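Local coordinates for uncharacterized protein AF_1796 (Archaeoglobus fulgidus, PDB 1VIM) that is uncharacterized but probably binds a carbohydrate derivative and may act as an isomerase, at residues I87-E101 with I115-S129. Numbering follows the deposited sequence.
Sequences ITDQDVLVGISGSGE and IGSKLVAVTGKRDSS. Unlike the reference sequence in segment 87-101: G95 (reference Ala). With FMT (formic acid), chain G.
V92 to I96 pairs in parallel with K118 to V122, the two strand axes approaching to 4.6 Å at 20°. Amides and carbonyls alternate regularly from K118 N on D91 O to S97 N on V122 O; in the bond from G95 N to V120 O, 2.9 Å, the C=O...N angle at V120 O is 175°. G95, where the reference sequence has alanine, has no side chain beside L119. L93 and L119 lie alongside each other on that face, L119 CD1 4.0 Å from L93 CG. On the other face the V94 and V122 side chains cross, V94 CG1 lying 4.0 Å from V122 CG2, and I96 runs beside V122.

Before the strands, I87 CG2 meets I115 CD1 at 3.8 Å. The CG1 branch of I87 stands anti to the backbone N (chi1 -163°) and carries CD1 to S117 OG, 3.6 Å away. Replaced by alanine, I87 would lose both branches, which would probably open a gap beside I115 CD1 and the S117 side chain.

Beyond the strands, T123 OG1 lies 2.9 Å from S97 O and also near G98 O, while accepting from K125 N in an ST turn. E101 grips S129 twice: E101 OE1 accepts a hydrogen bond from S129 OG on its syn lone pair at 2.6 Å, and OE2 receives S129 N from above the carboxylate plane. G100, at positive phi, passes so close to S128 that a CB would clash with S128 OG, which caps A131 N at the start of helix 129-133.

Helix 103-115 links the strands as a beta-alpha-beta crossover in the parallel sheet of the SIS domain, its S109 touching both L93 and L119; M40 and L43 of helix 34-46 pack on V120 across the sheet, and strand 50-53 hydrogen-bonds along the other edge of 92-96.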
ATOM      1  N   ILE A  87      11.843   5.729 -14.276  1.00  8.83           N
ATOM      2  CA  ILE A  87      11.371   5.349 -15.609  1.00  8.71           C
ATOM      3  C   ILE A  87      12.234   6.044 -16.694  1.00 10.07           C
ATOM      4  O   ILE A  87      12.717   7.165 -16.502  1.00 10.49           O
ATOM      5  CB  ILE A  87       9.867   5.680 -15.774  1.00  8.71           C
ATOM      6  CG1 ILE A  87       9.271   4.921 -16.972  1.00 10.02           C
ATOM      7  CG2 ILE A  87       9.642   7.214 -15.860  1.00  9.59           C
ATOM      8  CD1 ILE A  87       7.739   5.033 -17.082  1.00  9.72           C
ATOM      9  N   THR A  88      12.434   5.367 -17.817  1.00  9.51           N
ATOM     10  CA  THR A  88      13.318   5.884 -18.861  1.00  9.03           C
ATOM     11  C   THR A  88      12.651   5.810 -20.221  1.00  9.40           C
ATOM     12  O   THR A  88      11.586   5.196 -20.387  1.00  9.33           O
ATOM     13  CB  THR A  88      14.634   5.049 -18.946  1.00 10.33           C
ATOM     14  OG1 THR A  88      14.354   3.756 -19.517  1.00 10.21           O
ATOM     15  CG2 THR A  88      15.277   4.858 -17.573  1.00 11.12           C
ATOM     16  N   ASP A  89      13.350   6.352 -21.220  1.00  9.81           N
ATOM     17  CA  ASP A  89      12.854   6.342 -22.591  1.00 10.00           C
ATOM     18  C   ASP A  89      12.892   4.959 -23.282  1.00 10.07           C
ATOM     19  O   ASP A  89      12.500   4.865 -24.460  1.00 13.56           O
ATOM     20  CB  ASP A  89      13.544   7.433 -23.432  1.00 10.85           C
ATOM     21  CG  ASP A  89      15.030   7.212 -23.617  1.00 13.08           C
ATOM     22  OD1 ASP A  89      15.538   6.097 -23.372  1.00 14.20           O
ATOM     23  OD2 ASP A  89      15.758   8.148 -24.047  1.00 14.13           O
ATOM     24  N   GLN A  90      13.327   3.907 -22.582  1.00  9.76           N
ATOM     25  CA  GLN A  90      13.231   2.555 -23.123  1.00  9.57           C
ATOM     26  C   GLN A  90      12.080   1.758 -22.522  1.00  8.86           C
ATOM     27  O   GLN A  90      11.900   0.576 -22.857  1.00  9.16           O
ATOM     28  CB  GLN A  90      14.521   1.788 -22.869  1.00  9.17           C
ATOM     29  CG  GLN A  90      15.727   2.399 -23.584  1.00 10.41           C
ATOM     30  CD  GLN A  90      16.859   1.411 -23.696  1.00 10.88           C
ATOM     31  OE1 GLN A  90      16.903   0.413 -22.976  1.00 11.95           O
ATOM     32  NE2 GLN A  90      17.759   1.661 -24.643  1.00 11.45           N
ATOM     33  N   ASP A  91      11.319   2.383 -21.617  1.00  9.31           N
ATOM     34  CA  ASP A  91      10.282   1.668 -20.896  1.00  9.39           C
ATOM     35  C   ASP A  91       8.898   1.909 -21.494  1.00  9.67           C
ATOM     36  O   ASP A  91       8.714   2.740 -22.378  1.00 11.72           O
ATOM     37  CB  ASP A  91      10.339   2.090 -19.415  1.00 10.21           C
ATOM     38  CG  ASP A  91      11.657   1.779 -18.800  1.00 10.74           C
ATOM     39  OD1 ASP A  91      12.230   0.677 -19.074  1.00 11.06           O
ATOM     40  OD2 ASP A  91      12.217   2.569 -18.021  1.00 11.21           O
ATOM     41  N   VAL A  92       7.924   1.168 -20.986  1.00  9.60           N
ATOM     42  CA  VAL A  92       6.539   1.396 -21.350  1.00  9.28           C
ATOM     43  C   VAL A  92       5.720   1.548 -20.079  1.00  9.60           C
ATOM     44  O   VAL A  92       5.912   0.806 -19.120  1.00  9.59           O
ATOM     45  CB  VAL A  92       5.996   0.279 -22.261  1.00 10.78           C
ATOM     46  CG1 VAL A  92       5.985  -1.054 -21.566  1.00 12.96           C
ATOM     47  CG2 VAL A  92       4.595   0.632 -22.789  1.00 11.81           C
ATOM     48  N   LEU A  93       4.824   2.512 -20.095  1.00  9.13           N
ATOM     49  CA  LEU A  93       3.868   2.733 -19.018  1.00  7.96           C
ATOM     50  C   LEU A  93       2.521   2.255 -19.502  1.00  8.48           C
ATOM     51  O   LEU A  93       2.100   2.602 -20.617  1.00  9.45           O
ATOM     52  CB  LEU A  93       3.794   4.230 -18.718  1.00  8.96           C
ATOM     53  CG  LEU A  93       2.786   4.683 -17.653  1.00  7.50           C
ATOM     54  CD1 LEU A  93       3.070   4.037 -16.265  1.00 10.01           C
ATOM     55  CD2 LEU A  93       2.824   6.188 -17.550  1.00 10.11           C
ATOM     56  N   VAL A  94       1.846   1.466 -18.674  1.00  7.80           N
ATOM     57  CA  VAL A  94       0.479   1.030 -18.951  1.00  8.17           C
ATOM     58  C   VAL A  94      -0.404   1.773 -17.951  1.00  8.25           C
ATOM     59  O   VAL A  94      -0.313   1.552 -16.745  1.00  8.72           O
ATOM     60  CB  VAL A  94       0.297  -0.493 -18.790  1.00  8.74           C
ATOM     61  CG1 VAL A  94      -1.161  -0.874 -19.097  1.00  9.39           C
ATOM     62  CG2 VAL A  94       1.291  -1.256 -19.717  1.00 10.14           C
ATOM     63  N   GLY A  95      -1.269   2.641 -18.451  1.00  8.59           N
ATOM     64  CA  GLY A  95      -2.180   3.408 -17.623  1.00  8.39           C
ATOM     65  C   GLY A  95      -3.596   2.918 -17.803  1.00  8.99           C
ATOM     66  O   GLY A  95      -4.079   2.761 -18.925  1.00  9.82           O
ATOM     67  N   ILE A  96      -4.275   2.681 -16.698  1.00  8.55           N
ATOM     68  CA  ILE A  96      -5.648   2.177 -16.712  1.00  9.51           C
ATOM     69  C   ILE A  96      -6.574   3.239 -16.174  1.00  9.90           C
ATOM     70  O   ILE A  96      -6.428   3.683 -15.039  1.00 10.31           O
ATOM     71  CB  ILE A  96      -5.743   0.915 -15.835  1.00  9.54           C
ATOM     72  CG1 ILE A  96      -4.751  -0.138 -16.319  1.00 12.15           C
ATOM     73  CG2 ILE A  96      -7.184   0.368 -15.849  1.00 10.83           C
ATOM     74  CD1 ILE A  96      -4.751  -1.379 -15.471  1.00 15.81           C
ATOM     75  N   SER A  97      -7.505   3.691 -17.010  1.00  9.77           N
ATOM     76  CA  SER A  97      -8.470   4.744 -16.638  1.00 10.17           C
ATOM     77  C   SER A  97      -9.689   4.616 -17.507  1.00 10.32           C
ATOM     78  O   SER A  97      -9.576   4.731 -18.725  1.00 11.02           O
ATOM     79  CB  SER A  97      -7.839   6.119 -16.856  1.00 10.61           C
ATOM     80  OG  SER A  97      -8.810   7.164 -16.754  1.00 11.92           O
ATOM     81  N   GLY A  98     -10.856   4.410 -16.902  1.00 11.49           N
ATOM     82  CA  GLY A  98     -12.069   4.243 -17.674  1.00 11.70           C
ATOM     83  C   GLY A  98     -12.390   5.425 -18.570  1.00 11.28           C
ATOM     84  O   GLY A  98     -12.604   5.297 -19.791  1.00 12.58           O
ATOM     85  N   SER A  99     -12.394   6.605 -17.957  1.00 11.80           N
ATOM     86  CA  SER A  99     -12.683   7.840 -18.677  1.00 12.28           C
ATOM     87  C   SER A  99     -11.510   8.321 -19.500  1.00 12.05           C
ATOM     88  O   SER A  99     -11.696   9.080 -20.447  1.00 12.83           O
ATOM     89  CB  SER A  99     -13.045   8.937 -17.682  1.00 12.62           C
ATOM     90  OG  SER A  99     -11.914   9.269 -16.883  1.00 13.10           O
ATOM     91  N   GLY A 100     -10.290   7.880 -19.149  1.00 11.32           N
ATOM     92  CA  GLY A 100      -9.092   8.458 -19.731  1.00 11.50           C
ATOM     93  C   GLY A 100      -8.836   9.896 -19.277  1.00 10.77           C
ATOM     94  O   GLY A 100      -7.995  10.588 -19.874  1.00 11.51           O
ATOM     95  N   GLU A 101      -9.500  10.317 -18.188  1.00 11.04           N
ATOM     96  CA  GLU A 101      -9.362  11.695 -17.668  1.00 11.07           C
ATOM     97  C   GLU A 101      -8.866  11.722 -16.232  1.00 11.71           C
ATOM     98  O   GLU A 101      -8.634  12.804 -15.685  1.00 14.23           O
ATOM     99  CB  GLU A 101     -10.691  12.476 -17.752  1.00 12.00           C
ATOM    100  CG  GLU A 101     -11.283  12.490 -19.146  1.00 12.81           C
ATOM    101  CD  GLU A 101     -10.392  13.188 -20.173  1.00 13.73           C
ATOM    102  OE1 GLU A 101      -9.536  14.036 -19.816  1.00 14.82           O
ATOM    103  OE2 GLU A 101     -10.538  12.878 -21.376  1.00 14.93           O
ATOM    104  N   ILE A 115       9.609  12.240 -20.554  1.00 11.83           N
ATOM    105  CA  ILE A 115      10.844  11.457 -20.379  1.00 12.20           C
ATOM    106  C   ILE A 115      11.163  10.624 -21.624  1.00 12.34           C
ATOM    107  O   ILE A 115      12.335  10.314 -21.912  1.00 13.70           O
ATOM    108  CB  ILE A 115      10.712  10.573 -19.113  1.00 11.37           C
ATOM    109  CG1 ILE A 115      10.779  11.501 -17.883  1.00 13.32           C
ATOM    110  CG2 ILE A 115      11.768   9.451 -19.114  1.00 13.59           C
ATOM    111  CD1 ILE A 115      10.347  10.829 -16.589  1.00 12.51           C
ATOM    112  N   GLY A 116      10.111  10.250 -22.348  1.00 11.75           N
ATOM    113  CA  GLY A 116      10.224   9.487 -23.570  1.00 11.46           C
ATOM    114  C   GLY A 116       9.783   8.036 -23.495  1.00 11.66           C
ATOM    115  O   GLY A 116       9.946   7.292 -24.449  1.00 12.89           O
ATOM    116  N   SER A 117       9.244   7.616 -22.355  1.00 11.04           N
ATOM    117  CA  SER A 117       8.606   6.316 -22.274  1.00 10.57           C
ATOM    118  C   SER A 117       7.466   6.198 -23.269  1.00 10.51           C
ATOM    119  O   SER A 117       6.804   7.190 -23.591  1.00 12.14           O
ATOM    120  CB  SER A 117       8.084   6.119 -20.842  1.00 11.18           C
ATOM    121  OG  SER A 117       7.320   4.911 -20.658  0.65 14.75           O
ATOM    122  N   LYS A 118       7.196   4.978 -23.713  1.00 10.60           N
ATOM    123  CA  LYS A 118       5.974   4.720 -24.463  1.00 11.77           C
ATOM    124  C   LYS A 118       4.797   4.533 -23.494  1.00 10.88           C
ATOM    125  O   LYS A 118       5.001   4.296 -22.292  1.00 10.78           O
ATOM    126  CB  LYS A 118       6.147   3.507 -25.389  1.00 12.03           C
ATOM    127  CG  LYS A 118       7.147   3.824 -26.539  1.00 13.18           C
ATOM    128  CD  LYS A 118       7.285   2.699 -27.504  1.00 15.20           C
ATOM    129  CE  LYS A 118       8.334   3.037 -28.551  1.00 16.72           C
ATOM    130  NZ  LYS A 118       8.352   1.948 -29.579  1.00 20.80           N
ATOM    131  N   LEU A 119       3.576   4.623 -24.019  1.00 10.53           N
ATOM    132  CA  LEU A 119       2.376   4.581 -23.198  1.00  9.16           C
ATOM    133  C   LEU A 119       1.307   3.740 -23.872  1.00  9.87           C
ATOM    134  O   LEU A 119       1.007   3.934 -25.061  1.00 10.01           O
ATOM    135  CB  LEU A 119       1.853   6.008 -22.968  1.00 11.02           C
ATOM    136  CG  LEU A 119       0.500   6.186 -22.268  1.00 11.09           C
ATOM    137  CD1 LEU A 119       0.542   5.694 -20.800  1.00 12.49           C
ATOM    138  CD2 LEU A 119       0.037   7.664 -22.312  1.00 13.79           C
ATOM    139  N   VAL A 120       0.779   2.780 -23.124  1.00  9.22           N
ATOM    140  CA  VAL A 120      -0.415   2.052 -23.491  1.00  9.38           C
ATOM    141  C   VAL A 120      -1.530   2.548 -22.606  1.00  9.49           C
ATOM    142  O   VAL A 120      -1.410   2.506 -21.374  1.00 10.98           O
ATOM    143  CB  VAL A 120      -0.267   0.532 -23.298  1.00 10.04           C
ATOM    144  CG1 VAL A 120      -1.564  -0.182 -23.624  1.00 11.34           C
ATOM    145  CG2 VAL A 120       0.903  -0.015 -24.103  1.00 11.69           C
ATOM    146  N   ALA A 121      -2.627   2.993 -23.221  1.00  9.42           N
ATOM    147  CA  ALA A 121      -3.800   3.423 -22.464  1.00 10.03           C
ATOM    148  C   ALA A 121      -4.841   2.333 -22.520  1.00 10.44           C
ATOM    149  O   ALA A 121      -5.271   1.959 -23.597  1.00 12.13           O
ATOM    150  CB  ALA A 121      -4.352   4.748 -23.019  1.00 10.28           C
ATOM    151  N   VAL A 122      -5.248   1.827 -21.355  1.00  9.28           N
ATOM    152  CA  VAL A 122      -6.366   0.891 -21.244  1.00  9.62           C
ATOM    153  C   VAL A 122      -7.536   1.720 -20.736  1.00  9.62           C
ATOM    154  O   VAL A 122      -7.562   2.121 -19.567  1.00  9.62           O
ATOM    155  CB  VAL A 122      -6.067  -0.283 -20.295  1.00  9.47           C
ATOM    156  CG1 VAL A 122      -7.269  -1.208 -20.211  1.00 11.13           C
ATOM    157  CG2 VAL A 122      -4.814  -1.034 -20.738  1.00 10.28           C
ATOM    158  N   THR A 123      -8.480   1.978 -21.628  1.00 10.33           N
ATOM    159  CA  THR A 123      -9.494   3.003 -21.390  1.00 10.62           C
ATOM    160  C   THR A 123     -10.759   2.710 -22.170  1.00 11.26           C
ATOM    161  O   THR A 123     -10.711   1.993 -23.173  1.00 11.91           O
ATOM    162  CB  THR A 123      -8.913   4.418 -21.755  1.00 11.01           C
ATOM    163  OG1 THR A 123      -9.883   5.453 -21.506  1.00 12.49           O
ATOM    164  CG2 THR A 123      -8.564   4.552 -23.255  1.00 12.31           C
ATOM    165  N   GLY A 124     -11.880   3.292 -21.731  1.00 11.79           N
ATOM    166  CA  GLY A 124     -13.121   3.162 -22.464  1.00 13.18           C
ATOM    167  C   GLY A 124     -13.315   4.268 -23.485  1.00 14.79           C
ATOM    168  O   GLY A 124     -14.269   4.212 -24.266  1.00 17.55           O
ATOM    169  N   LYS A 125     -12.427   5.263 -23.512  1.00 14.66           N
ATOM    170  CA  LYS A 125     -12.641   6.457 -24.334  1.00 15.57           C
ATOM    171  C   LYS A 125     -11.473   6.706 -25.261  1.00 15.93           C
ATOM    172  O   LYS A 125     -10.417   7.178 -24.828  1.00 14.85           O
ATOM    173  CB  LYS A 125     -12.896   7.670 -23.429  1.00 16.24           C
ATOM    174  CG  LYS A 125     -14.121   7.586 -22.535  1.00 18.91           C
ATOM    175  CD  LYS A 125     -15.429   7.525 -23.322  1.00 23.51           C
ATOM    176  CE  LYS A 125     -15.727   8.844 -24.007  1.00 28.20           C
ATOM    177  NZ  LYS A 125     -17.085   8.877 -24.637  1.00 31.65           N
ATOM    178  N   ARG A 126     -11.667   6.390 -26.547  1.00 16.62           N
ATOM    179  CA  ARG A 126     -10.585   6.492 -27.542  1.00 18.42           C
ATOM    180  C   ARG A 126     -10.099   7.930 -27.781  1.00 18.43           C
ATOM    181  O   ARG A 126      -8.978   8.132 -28.236  1.00 18.59           O
ATOM    182  CB  ARG A 126     -11.016   5.849 -28.874  1.00 20.49           C
ATOM    183  CG  ARG A 126      -9.905   5.586 -29.874  0.65 23.49           C
ATOM    184  CD  ARG A 126     -10.381   4.915 -31.162  0.65 26.88           C
ATOM    185  NE  ARG A 126     -10.595   3.482 -30.965  0.65 29.75           N
ATOM    186  CZ  ARG A 126     -11.785   2.889 -30.986  0.65 31.47           C
ATOM    187  NH1 ARG A 126     -12.888   3.593 -31.208  0.65 32.43           N
ATOM    188  NH2 ARG A 126     -11.875   1.579 -30.789  0.65 32.65           N
ATOM    189  N   ASP A 127     -10.936   8.898 -27.409  1.00 18.24           N
ATOM    190  CA  ASP A 127     -10.657  10.318 -27.606  1.00 19.63           C
ATOM    191  C   ASP A 127     -10.253  11.087 -26.344  1.00 18.35           C
ATOM    192  O   ASP A 127     -10.179  12.324 -26.339  1.00 19.25           O
ATOM    193  CB  ASP A 127     -11.896  10.974 -28.235  1.00 21.31           C
ATOM    194  CG  ASP A 127     -13.210  10.701 -27.456  1.00 25.78           C
ATOM    195  OD1 ASP A 127     -13.254   9.939 -26.440  1.00 26.14           O
ATOM    196  OD2 ASP A 127     -14.296  11.219 -27.809  1.00 29.30           O
ATOM    197  N   SER A 128      -9.987  10.349 -25.282  1.00 16.24           N
ATOM    198  CA  SER A 128      -9.676  10.941 -23.986  1.00 14.40           C
ATOM    199  C   SER A 128      -8.290  11.559 -23.913  1.00 13.91           C
ATOM    200  O   SER A 128      -7.443  11.284 -24.753  1.00 14.37           O
ATOM    201  CB  SER A 128      -9.816   9.896 -22.894  1.00 13.66           C
ATOM    202  OG  SER A 128      -8.894   8.821 -23.108  1.00 13.85           O
ATOM    203  N   SER A 129      -8.042  12.363 -22.877  1.00 13.83           N
ATOM    204  CA  SER A 129      -6.710  12.906 -22.642  1.00 14.34           C
ATOM    205  C   SER A 129      -5.636  11.791 -22.614  1.00 13.46           C
ATOM    206  O   SER A 129      -4.554  11.944 -23.183  1.00 14.17           O
ATOM    207  CB  SER A 129      -6.680  13.692 -21.326  1.00 15.16           C
ATOM    208  OG  SER A 129      -7.567  14.818 -21.371  1.00 18.09           O
TER
HETATM  209  C   FMT G 188       9.465   6.640 -11.826  1.00 11.02           C
HETATM  210  O1  FMT G 188      10.358   7.325 -12.327  1.00 10.41           O
HETATM  211  O2  FMT G 188       8.633   7.038 -10.994  1.00 10.28           O